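PDB 6QXL: pyruvate kinase from Pseudomonas aeruginosa, which probably catalyses the transfer of a phosphoryl group from phosphoenolpyruvate to ADP, yielding pyruvate and ATP in the last step of glycolysis. Local coordinates for residues K82-Q87 with G103-V108; G130-V135 with G152-H157. One frame throughout, in Å; residues are numbered along the deposited sequence.

Both contacts belong to the small beta-rich domain inserted after barrel strand 64-68, before helix 174-185, and their centres lie about 9 Å apart. They are joined by the two-stranded antiparallel pairing of 83-86 with 152-155, where Ile84 N is 2.9 Å from Leu154 O and Leu86 N is 3.0 Å from Gly152 O, both probable hydrogen bonds. Contact 1 is the more superficial, its centre about 34 Å from the centre of the chain against about 27 Å for contact 2, which is buried. Neither contact includes the magnesium ligands Glu223 and Asp250 or the glucose-6-phosphate pocket, which is built from residues between 383 and 470.

Contact 1. Residues K82-Q87 with G103-V108; sequences KRIELQ and GTQEVV
Ile84 and Gln105 mark the closest backbone approach, their CA atoms 6.2 Å apart, where strand 83-86 passes the turn leading into strand 107-109. The two backbones are not paired as strands; a side chain bridges them instead. The Gln105 side chain leaves the backbone with CG opposite N (chi1 180°) and then bends at chi2, 74°, which swings the amide across to strand 83-86. There Gln105 NE2 donates to Glu85 O at 2.9 Å. The bond is nearly straight at the hydrogen, 169°, and the acceptor lies close to the plane of the glutamine amide, although the donor is tilted somewhat from the plane of the Glu85 carbonyl. Glu85 O is thereby taken up by a side chain, while the backbones of the flanking Ile84 and Leu86 pair with strand 152-155.

Apolar groups border this amide. Ile84 CB lies 3.8 Å from Gln105 OE1, and Leu86 CD2 approaches Gln105 NE2 to the same distance as the two side chains run past each other in opposite directions. Ile84 also extends CD1 to within 3.9 Å of Thr104 O, and beyond the contact it packs on Phe79 and Phe92. The turn carrying Gln105 is shaped by Thr104, whose OG1 accepts from Glu106 N at 3.0 Å and from Val107 N at 3.3 Å. The side chain of Glu85 leaves the backbone on the face away from the turn and forms a salt bridge with Arg83. The contact thus ties the two-stranded ribbon of the inserted B domain to an ST turn and ST motif at the entrance to the edge strand 107-109.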
ATOM      1  N   LYS A  82      21.443  -5.430  58.636  1.00 60.41           N
ATOM      2  CA  LYS A  82      21.111  -5.768  57.255  1.00 55.39           C
ATOM      3  C   LYS A  82      20.818  -4.742  56.169  1.00 47.66           C
ATOM      4  O   LYS A  82      20.819  -5.082  55.039  1.00 50.02           O
ATOM      5  CB  LYS A  82      20.012  -6.799  57.282  1.00 56.67           C
ATOM      6  CG  LYS A  82      20.066  -7.673  58.498  1.00 69.59           C
ATOM      7  CD  LYS A  82      18.983  -8.725  58.478  1.00 74.07           C
ATOM      8  CE  LYS A  82      19.554 -10.105  58.755  1.00 80.85           C
ATOM      9  NZ  LYS A  82      18.909 -11.133  57.890  1.00 90.23           N
ATOM     10  N   ARG A  83      20.486  -3.528  56.509  1.00 43.98           N
ATOM     11  CA  ARG A  83      20.195  -2.555  55.517  1.00 50.61           C
ATOM     12  C   ARG A  83      20.691  -1.199  55.920  1.00 47.80           C
ATOM     13  O   ARG A  83      20.926  -0.954  57.054  1.00 53.44           O
ATOM     14  CB  ARG A  83      18.681  -2.535  55.342  1.00 57.98           C
ATOM     15  CG  ARG A  83      18.149  -1.576  54.306  1.00 68.40           C
ATOM     16  CD  ARG A  83      16.660  -1.704  54.181  1.00 77.21           C
ATOM     17  NE  ARG A  83      15.949  -1.310  55.388  1.00 88.95           N
ATOM     18  CZ  ARG A  83      15.635  -0.062  55.714  1.00 94.18           C
ATOM     19  NH1 ARG A  83      14.964   0.176  56.836  1.00 99.24           N
ATOM     20  NH2 ARG A  83      15.996   0.943  54.932  1.00 92.05           N
ATOM     21  N   ILE A  84      20.929  -0.344  54.960  1.00 43.54           N
ATOM     22  CA  ILE A  84      21.297   1.046  55.221  1.00 40.97           C
ATOM     23  C   ILE A  84      20.440   1.956  54.353  1.00 37.30           C
ATOM     24  O   ILE A  84      19.780   1.513  53.424  1.00 39.61           O
ATOM     25  CB  ILE A  84      22.797   1.355  54.939  1.00 45.44           C
ATOM     26  CG1 ILE A  84      23.135   1.081  53.450  1.00 51.77           C
ATOM     27  CG2 ILE A  84      23.705   0.529  55.822  1.00 44.33           C
ATOM     28  CD1 ILE A  84      24.357   1.816  52.935  1.00 58.07           C
ATOM     29  N   GLU A  85      20.496   3.242  54.646  1.00 40.39           N
ATOM     30  CA  GLU A  85      19.808   4.274  53.894  1.00 45.22           C
ATOM     31  C   GLU A  85      20.807   5.327  53.471  1.00 42.84           C
ATOM     32  O   GLU A  85      21.608   5.769  54.268  1.00 41.91           O
ATOM     33  CB  GLU A  85      18.723   4.912  54.785  1.00 61.30           C
ATOM     34  CG  GLU A  85      17.351   4.263  54.673  1.00 68.63           C
ATOM     35  CD  GLU A  85      16.561   4.725  53.451  1.00 77.01           C
ATOM     36  OE1 GLU A  85      15.554   4.027  53.166  1.00 78.56           O
ATOM     37  OE2 GLU A  85      16.841   5.810  52.844  1.00 72.03           O
ATOM     38  N   LEU A  86      20.731   5.748  52.217  1.00 41.81           N
ATOM     39  CA  LEU A  86      21.684   6.696  51.633  1.00 41.50           C
ATOM     40  C   LEU A  86      20.970   7.900  51.097  1.00 40.90           C
ATOM     41  O   LEU A  86      19.881   7.778  50.542  1.00 45.79           O
ATOM     42  CB  LEU A  86      22.502   6.056  50.500  1.00 45.86           C
ATOM     43  CG  LEU A  86      23.488   4.957  50.843  1.00 50.72           C
ATOM     44  CD1 LEU A  86      23.965   4.251  49.563  1.00 57.49           C
ATOM     45  CD2 LEU A  86      24.666   5.581  51.590  1.00 52.06           C
ATOM     46  N   GLN A  87      21.613   9.061  51.272  1.00 44.62           N
ATOM     47  CA  GLN A  87      21.074  10.339  50.839  1.00 50.50           C
ATOM     48  C   GLN A  87      21.916  10.893  49.690  1.00 45.57           C
ATOM     49  O   GLN A  87      23.107  10.608  49.555  1.00 46.33           O
ATOM     50  CB  GLN A  87      21.047  11.318  51.980  1.00 61.78           C
ATOM     51  CG  GLN A  87      20.168  10.860  53.124  1.00 70.81           C
ATOM     52  CD  GLN A  87      20.024  11.926  54.188  1.00 85.97           C
ATOM     53  OE1 GLN A  87      20.014  13.154  53.929  1.00 93.72           O
ATOM     54  NE2 GLN A  87      19.875  11.471  55.440  1.00102.17           N
ATOM     55  N   GLY A 103      29.448  -4.841  55.953  1.00 31.98           N
ATOM     56  CA  GLY A 103      29.099  -3.636  55.225  1.00 32.06           C
ATOM     57  C   GLY A 103      28.633  -2.554  56.191  1.00 33.66           C
ATOM     58  O   GLY A 103      28.023  -2.843  57.222  1.00 37.16           O
ATOM     59  N   THR A 104      28.986  -1.316  55.898  1.00 31.47           N
ATOM     60  CA  THR A 104      28.626  -0.206  56.754  1.00 31.81           C
ATOM     61  C   THR A 104      27.932   0.852  55.936  1.00 34.31           C
ATOM     62  O   THR A 104      27.652   0.666  54.759  1.00 36.58           O
ATOM     63  CB  THR A 104      29.892   0.408  57.393  1.00 32.14           C
ATOM     64  OG1 THR A 104      30.596   1.174  56.399  1.00 33.89           O
ATOM     65  CG2 THR A 104      30.780  -0.690  57.972  1.00 33.68           C
ATOM     66  N   GLN A 105      27.666   1.983  56.567  1.00 40.42           N
ATOM     67  CA  GLN A 105      27.092   3.144  55.915  1.00 39.49           C
ATOM     68  C   GLN A 105      28.024   3.778  54.876  1.00 39.66           C
ATOM     69  O   GLN A 105      27.582   4.604  54.085  1.00 40.02           O
ATOM     70  CB  GLN A 105      26.779   4.159  57.060  1.00 42.11           C
ATOM     71  CG  GLN A 105      26.167   5.489  56.658  1.00 47.48           C
ATOM     72  CD  GLN A 105      24.718   5.373  56.271  1.00 51.01           C
ATOM     73  OE1 GLN A 105      23.931   4.522  56.800  1.00 51.16           O
ATOM     74  NE2 GLN A 105      24.321   6.209  55.308  1.00 57.18           N
ATOM     75  N   GLU A 106      29.316   3.413  54.889  1.00 38.90           N
ATOM     76  CA  GLU A 106      30.297   4.026  54.011  1.00 40.47           C
ATOM     77  C   GLU A 106      30.890   3.094  52.965  1.00 36.81           C
ATOM     78  O   GLU A 106      31.437   3.557  51.948  1.00 36.72           O
ATOM     79  CB  GLU A 106      31.435   4.616  54.816  1.00 47.62           C
ATOM     80  CG  GLU A 106      31.025   5.713  55.789  1.00 53.64           C
ATOM     81  CD  GLU A 106      32.090   5.972  56.848  1.00 64.76           C
ATOM     82  OE1 GLU A 106      33.236   6.156  56.390  1.00 68.79           O
ATOM     83  OE2 GLU A 106      31.806   5.964  58.099  1.00 73.32           O
ATOM     84  N   VAL A 107      30.814   1.782  53.180  1.00 34.19           N
ATOM     85  CA  VAL A 107      31.429   0.838  52.277  1.00 35.03           C
ATOM     86  C   VAL A 107      30.746  -0.508  52.376  1.00 34.18           C
ATOM     87  O   VAL A 107      30.293  -0.895  53.451  1.00 35.57           O
ATOM     88  CB  VAL A 107      32.965   0.691  52.564  1.00 35.86           C
ATOM     89  CG1 VAL A 107      33.208   0.199  53.984  1.00 33.16           C
ATOM     90  CG2 VAL A 107      33.610  -0.243  51.570  1.00 37.51           C
ATOM     91  N   VAL A 108      30.713  -1.221  51.253  1.00 32.87           N
ATOM     92  CA  VAL A 108      30.293  -2.618  51.216  1.00 32.32           C
ATOM     93  C   VAL A 108      31.278  -3.379  50.335  1.00 31.19           C
ATOM     94  O   VAL A 108      31.913  -2.809  49.444  1.00 34.78           O
ATOM     95  CB  VAL A 108      28.841  -2.773  50.693  1.00 33.49           C
ATOM     96  CG1 VAL A 108      28.730  -2.395  49.203  1.00 34.10           C
ATOM     97  CG2 VAL A 108      28.310  -4.190  50.917  1.00 34.74           C
TER

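Contact 2. Residues G130-V135 with G152-H157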
ATOM      1  N   GLY A 130      17.913   0.008  39.483  1.00 55.31           N
ATOM      2  CA  GLY A 130      17.862   1.439  39.245  1.00 51.53           C
ATOM      3  C   GLY A 130      17.378   2.319  40.372  1.00 48.92           C
ATOM      4  O   GLY A 130      17.404   3.534  40.234  1.00 50.45           O
ATOM      5  N   ARG A 131      16.959   1.732  41.490  1.00 50.35           N
ATOM      6  CA  ARG A 131      16.398   2.495  42.624  1.00 52.10           C
ATOM      7  C   ARG A 131      17.388   3.484  43.233  1.00 51.16           C
ATOM      8  O   ARG A 131      17.002   4.564  43.633  1.00 51.22           O
ATOM      9  CB  ARG A 131      15.857   1.532  43.697  1.00 57.72           C
ATOM     10  CG  ARG A 131      14.461   1.085  43.364  1.00 62.90           C
ATOM     11  CD  ARG A 131      14.058  -0.312  43.879  1.00 72.36           C
ATOM     12  NE  ARG A 131      12.732  -0.676  43.369  1.00 79.22           N
ATOM     13  CZ  ARG A 131      12.408  -1.779  42.648  1.00 85.15           C
ATOM     14  NH1 ARG A 131      13.350  -2.670  42.277  1.00 94.79           N
ATOM     15  NH2 ARG A 131      11.159  -1.894  42.224  1.00 89.20           N
ATOM     16  N   VAL A 132      18.648   3.063  43.315  1.00 52.77           N
ATOM     17  CA  VAL A 132      19.746   3.889  43.803  1.00 49.54           C
ATOM     18  C   VAL A 132      20.729   4.082  42.659  1.00 45.05           C
ATOM     19  O   VAL A 132      20.985   3.165  41.900  1.00 48.45           O
ATOM     20  CB  VAL A 132      20.434   3.207  45.002  1.00 48.95           C
ATOM     21  CG1 VAL A 132      21.725   3.929  45.386  1.00 50.46           C
ATOM     22  CG2 VAL A 132      19.485   3.186  46.198  1.00 54.44           C
ATOM     23  N   VAL A 133      21.259   5.290  42.534  1.00 41.02           N
ATOM     24  CA  VAL A 133      22.192   5.613  41.457  1.00 43.21           C
ATOM     25  C   VAL A 133      23.405   6.332  42.039  1.00 44.20           C
ATOM     26  O   VAL A 133      23.259   7.235  42.874  1.00 45.45           O
ATOM     27  CB  VAL A 133      21.549   6.514  40.376  1.00 45.46           C
ATOM     28  CG1 VAL A 133      22.550   6.829  39.260  1.00 47.80           C
ATOM     29  CG2 VAL A 133      20.300   5.859  39.813  1.00 48.73           C
ATOM     30  N   MET A 134      24.590   5.931  41.587  1.00 40.49           N
ATOM     31  CA  MET A 134      25.833   6.544  42.018  1.00 40.67           C
ATOM     32  C   MET A 134      26.724   6.839  40.837  1.00 39.79           C
ATOM     33  O   MET A 134      26.588   6.220  39.772  1.00 38.77           O
ATOM     34  CB  MET A 134      26.569   5.607  42.967  1.00 41.05           C
ATOM     35  CG  MET A 134      25.679   5.056  44.058  1.00 43.31           C
ATOM     36  SD  MET A 134      26.726   4.444  45.358  1.00 44.87           S
ATOM     37  CE  MET A 134      25.535   3.494  46.325  1.00 54.59           C
ATOM     38  N   VAL A 135      27.633   7.791  41.034  1.00 38.39           N
ATOM     39  CA  VAL A 135      28.649   8.100  40.042  1.00 38.71           C
ATOM     40  C   VAL A 135      30.034   7.830  40.647  1.00 36.53           C
ATOM     41  O   VAL A 135      30.278   8.144  41.811  1.00 35.44           O
ATOM     42  CB  VAL A 135      28.516   9.548  39.523  1.00 41.93           C
ATOM     43  CG1 VAL A 135      28.645  10.565  40.664  1.00 41.78           C
ATOM     44  CG2 VAL A 135      29.543   9.820  38.412  1.00 42.25           C
ATOM     45  N   GLY A 152      18.230   6.225  48.542  1.00 46.08           N
ATOM     46  CA  GLY A 152      17.310   5.151  48.834  1.00 44.48           C
ATOM     47  C   GLY A 152      17.943   4.115  49.729  1.00 42.27           C
ATOM     48  O   GLY A 152      19.054   4.300  50.204  1.00 47.35           O
ATOM     49  N   PRO A 153      17.258   3.012  49.972  1.00 42.95           N
ATOM     50  CA  PRO A 153      17.831   1.953  50.780  1.00 43.83           C
ATOM     51  C   PRO A 153      18.734   1.011  50.004  1.00 43.43           C
ATOM     52  O   PRO A 153      18.598   0.881  48.797  1.00 45.53           O
ATOM     53  CB  PRO A 153      16.580   1.212  51.304  1.00 45.02           C
ATOM     54  CG  PRO A 153      15.602   1.369  50.200  1.00 44.06           C
ATOM     55  CD  PRO A 153      15.850   2.741  49.600  1.00 45.72           C
ATOM     56  N   LEU A 154      19.626   0.341  50.719  1.00 39.86           N
ATOM     57  CA  LEU A 154      20.487  -0.687  50.154  1.00 38.12           C
ATOM     58  C   LEU A 154      20.527  -1.831  51.151  1.00 36.35           C
ATOM     59  O   LEU A 154      20.624  -1.598  52.348  1.00 40.74           O
ATOM     60  CB  LEU A 154      21.893  -0.129  49.927  1.00 42.46           C
ATOM     61  CG  LEU A 154      22.613  -0.417  48.595  1.00 47.96           C
ATOM     62  CD1 LEU A 154      21.748  -0.082  47.390  1.00 52.02           C
ATOM     63  CD2 LEU A 154      23.881   0.401  48.449  1.00 46.84           C
ATOM     64  N   SER A 155      20.516  -3.055  50.665  1.00 36.83           N
ATOM     65  CA  SER A 155      20.518  -4.213  51.545  1.00 39.42           C
ATOM     66  C   SER A 155      21.359  -5.347  50.932  1.00 39.43           C
ATOM     67  O   SER A 155      21.824  -5.241  49.794  1.00 39.84           O
ATOM     68  CB  SER A 155      19.072  -4.651  51.793  1.00 40.62           C
ATOM     69  OG  SER A 155      18.504  -5.207  50.608  1.00 45.36           O
ATOM     70  N   ASP A 156      21.510  -6.435  51.689  1.00 37.65           N
ATOM     71  CA  ASP A 156      22.400  -7.523  51.311  1.00 39.37           C
ATOM     72  C   ASP A 156      22.076  -8.028  49.894  1.00 40.27           C
ATOM     73  O   ASP A 156      20.920  -8.116  49.496  1.00 39.55           O
ATOM     74  CB  ASP A 156      22.320  -8.700  52.284  1.00 39.77           C
ATOM     75  CG  ASP A 156      22.787  -8.341  53.697  1.00 44.37           C
ATOM     76  OD1 ASP A 156      22.986  -7.141  54.011  1.00 46.07           O
ATOM     77  OD2 ASP A 156      22.885  -9.279  54.552  1.00 44.86           O
ATOM     78  N   HIS A 157      23.138  -8.299  49.145  1.00 37.72           N
ATOM     79  CA  HIS A 157      23.074  -8.948  47.843  1.00 40.82           C
ATOM     80  C   HIS A 157      22.259  -8.228  46.775  1.00 39.87           C
ATOM     81  O   HIS A 157      21.839  -8.857  45.828  1.00 40.08           O
ATOM     82  CB  HIS A 157      22.561 -10.391  47.998  1.00 44.54           C
ATOM     83  CG  HIS A 157      23.385 -11.239  48.907  1.00 49.97           C
ATOM     84  ND1 HIS A 157      24.768 -11.298  48.827  1.00 57.13           N
ATOM     85  CD2 HIS A 157      23.026 -12.002  49.967  1.00 48.11           C
ATOM     86  CE1 HIS A 157      25.220 -12.112  49.768  1.00 55.59           C
ATOM     87  NE2 HIS A 157      24.181 -12.540  50.475  1.00 58.27           N
TER
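Val132 and Met134 meet Gly152, Pro153 and Leu154 in a buried, mainly apolar contact within the B domain, the small beta-rich unit that pyruvate kinases insert into their TIM barrel. It joins two sheets: strand 132-139 belongs to the larger mixed sheet, whereas 152-155 pairs with 83-86 in the ribbon. The short segments 132-135 and 152-155 cross almost at right angles, 88°, with axes 8.0 Å apart at their closest, and the interface is made by side chains packing on side chains and on the backbone of 152-153, without strand pairing.

Strand 132-139 begins at a classic beta bulge, in which Arg131 and Val132 both face Leu127. Val132 points its side chain at strand 152-155, and its CG2 makes the contacts on this side of the crossing. Val132 CG2 lies 3.6 Å from Pro153 O and 3.9 Å from Gly152 CA, an approach made easy by the missing side chain of the glycine. Val132 CG2 also meets Leu154 CD1 at 4.1 Å, so one valine touches three consecutive residues of the crossing strand.

Leu154 also packs on Ile84 of its partner strand and on Leu127 of the larger sheet, and so lies between the two sheets. Met134 completes the interface from two residues farther along its strand, and it touches Leu86, Phe92 and Phe94 as well. Its chain is extended beyond CG (chi2 -162°, chi3 -167°), which carries the terminal methyl to the other methyl branch of Leu154. The two side chains meet there tip to tip, Met134 CE lying 4.1 Å from Leu154 CD2.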